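Side-chain contact in ORF98 PTP-2 (Cydia pomonella granulosis virus, PDB 6I28), which probably dephosphorylates phosphotyrosine and phosphoserine or phosphothreonine in proteins, perhaps in MAP kinases: residues Ala11-Ile14 against Leu18-Gly21. Residues are numbered along the deposited sequence; the frame is centred on the assembly and turned at random.
Sequences ATRI and LFVG
Ala-11 pairs with Gly-21, with Ala-11 CA 3.7 Å from Gly-21 CA in a non-hydrogen-bonded pair. Ala-11 CB rests on the backbone of Val-20 and Gly-21, 3.6 Å from Val-20 O. A side chain on Gly-21 would point to the same face as the Ala-11 methyl; its absence lets the two strands come so near. Next, Thr-12 and Val-20 form the hydrogen-bonded pair. Thr-12 N donates to Val-20 O (2.8 Å), and Val-20 N returns a bond to Thr-12 O (3.0 Å). Thr-12 OG1 is hydrogen-bonded to Arg-138 NH1. The two strands make an antiparallel beta hairpin at one end of the mixed sheet of the phosphatase domain. Strand 11-13 is an edge strand of that sheet, and strand 18-21 runs parallel to strand 100-103 on the other side. Arg-13 reaches over the same face of the hairpin as Phe-19. CG stands anti to the backbone N (chi1 -175°), and the chain then bends at chi3 (-79°). The bend sets one guanidinium face against Phe-19 CZ, which lies off-centre over it, 3.3 Å from Arg-13 CZ, while Arg-13 CG stands over a face of the ring near its rim. The planes are inclined by 58°, so this is no parallel stack. Arg-13 NH1 is hydrogen-bonded to Asn-15 O in the turn, which helps hold the group there. At Ile-14 the backbone N donates to Leu-18 O (2.8 Å). Ile-14 is buried, and Ile-14 CG1 packs 3.6 Å from Val-20 CG2. Ile-14 and Val-20 also touch helix 110-123, through Ile-119 and Ala-115 respectively.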
ATOM      1  N   ALA A  11      -0.733   3.406 -12.658  1.00 27.97           N
ATOM      2  CA  ALA A  11      -0.721   2.398 -11.620  1.00 27.86           C
ATOM      3  C   ALA A  11      -0.241   1.080 -12.216  1.00 27.55           C
ATOM      4  O   ALA A  11      -0.414   0.807 -13.411  1.00 27.28           O
ATOM      5  CB  ALA A  11      -2.107   2.261 -11.007  1.00 27.94           C
ATOM      6  N   THR A  12       0.312   0.243 -11.356  1.00 25.96           N
ATOM      7  CA  THR A  12       0.972  -0.983 -11.758  1.00 25.64           C
ATOM      8  C   THR A  12       0.453  -2.162 -10.935  1.00 24.86           C
ATOM      9  O   THR A  12       0.289  -2.050  -9.710  1.00 22.85           O
ATOM     10  CB  THR A  12       2.476  -0.844 -11.566  1.00 27.24           C
ATOM     11  OG1 THR A  12       2.925   0.422 -12.055  1.00 29.42           O
ATOM     12  CG2 THR A  12       3.194  -1.955 -12.282  1.00 29.04           C
ATOM     13  N   ARG A  13       0.176  -3.278 -11.603  1.00 24.57           N
ATOM     14  CA  ARG A  13      -0.130  -4.496 -10.872  1.00 25.61           C
ATOM     15  C   ARG A  13       1.132  -5.010 -10.213  1.00 25.29           C
ATOM     16  O   ARG A  13       2.135  -5.257 -10.905  1.00 25.10           O
ATOM     17  CB  ARG A  13      -0.716  -5.587 -11.768  1.00 27.12           C
ATOM     18  CG  ARG A  13      -1.129  -6.822 -10.918  1.00 26.84           C
ATOM     19  CD  ARG A  13      -1.729  -7.970 -11.742  1.00 27.17           C
ATOM     20  NE  ARG A  13      -3.139  -7.779 -12.124  1.00 27.21           N
ATOM     21  CZ  ARG A  13      -4.163  -7.977 -11.305  1.00 29.12           C
ATOM     22  NH1 ARG A  13      -3.953  -8.345 -10.059  1.00 30.19           N
ATOM     23  NH2 ARG A  13      -5.398  -7.825 -11.736  1.00 29.86           N
ATOM     24  N   ILE A  14       1.094  -5.173  -8.894  1.00 24.61           N
ATOM     25  CA  ILE A  14       2.245  -5.681  -8.141  1.00 24.17           C
ATOM     26  C   ILE A  14       2.205  -7.209  -7.988  1.00 24.44           C
ATOM     27  O   ILE A  14       3.226  -7.891  -8.135  1.00 26.39           O
ATOM     28  CB  ILE A  14       2.297  -4.984  -6.755  1.00 24.25           C
ATOM     29  CG1 ILE A  14       2.408  -3.463  -6.885  1.00 21.74           C
ATOM     30  CG2 ILE A  14       3.472  -5.514  -5.905  1.00 27.48           C
ATOM     31  CD1 ILE A  14       3.561  -3.023  -7.817  1.00 21.75           C
ATOM     32  N   LEU A  18      -2.708  -6.847  -5.470  1.00 20.99           N
ATOM     33  CA  LEU A  18      -2.370  -5.456  -5.223  1.00 21.03           C
ATOM     34  C   LEU A  18      -1.960  -4.717  -6.485  1.00 20.46           C
ATOM     35  O   LEU A  18      -1.193  -5.254  -7.294  1.00 19.83           O
ATOM     36  CB  LEU A  18      -1.180  -5.334  -4.233  1.00 21.92           C
ATOM     37  CG  LEU A  18      -1.370  -5.818  -2.817  1.00 23.18           C
ATOM     38  CD1 LEU A  18      -0.060  -5.625  -2.086  1.00 23.54           C
ATOM     39  CD2 LEU A  18      -2.547  -5.098  -2.102  1.00 23.42           C
ATOM     40  N   PHE A  19      -2.495  -3.504  -6.637  1.00 18.33           N
ATOM     41  CA  PHE A  19      -2.000  -2.428  -7.498  1.00 18.43           C
ATOM     42  C   PHE A  19      -1.444  -1.275  -6.667  1.00 17.37           C
ATOM     43  O   PHE A  19      -1.912  -0.992  -5.557  1.00 18.57           O
ATOM     44  CB  PHE A  19      -3.101  -1.881  -8.406  1.00 19.86           C
ATOM     45  CG  PHE A  19      -3.684  -2.885  -9.336  1.00 24.41           C
ATOM     46  CD1 PHE A  19      -4.594  -3.828  -8.913  1.00 27.28           C
ATOM     47  CD2 PHE A  19      -3.338  -2.869 -10.665  1.00 27.23           C
ATOM     48  CE1 PHE A  19      -5.111  -4.717  -9.811  1.00 31.06           C
ATOM     49  CE2 PHE A  19      -3.870  -3.775 -11.541  1.00 29.39           C
ATOM     50  CZ  PHE A  19      -4.735  -4.692 -11.114  1.00 29.76           C
ATOM     51  N   VAL A  20      -0.414  -0.613  -7.200  1.00 16.67           N
ATOM     52  CA  VAL A  20       0.125   0.619  -6.618  1.00 16.96           C
ATOM     53  C   VAL A  20       0.178   1.714  -7.689  1.00 20.10           C
ATOM     54  O   VAL A  20       0.602   1.477  -8.829  1.00 17.61           O
ATOM     55  CB  VAL A  20       1.535   0.421  -6.035  1.00 15.47           C
ATOM     56  CG1 VAL A  20       2.085   1.762  -5.662  1.00 18.59           C
ATOM     57  CG2 VAL A  20       1.527  -0.542  -4.929  1.00 14.43           C
ATOM     58  N   GLY A  21      -0.268   2.910  -7.346  1.00 19.02           N
ATOM     59  CA  GLY A  21      -0.216   4.003  -8.286  1.00 20.41           C
ATOM     60  C   GLY A  21      -0.318   5.351  -7.626  1.00 21.74           C
ATOM     61  O   GLY A  21      -0.259   5.474  -6.396  1.00 21.29           O
TER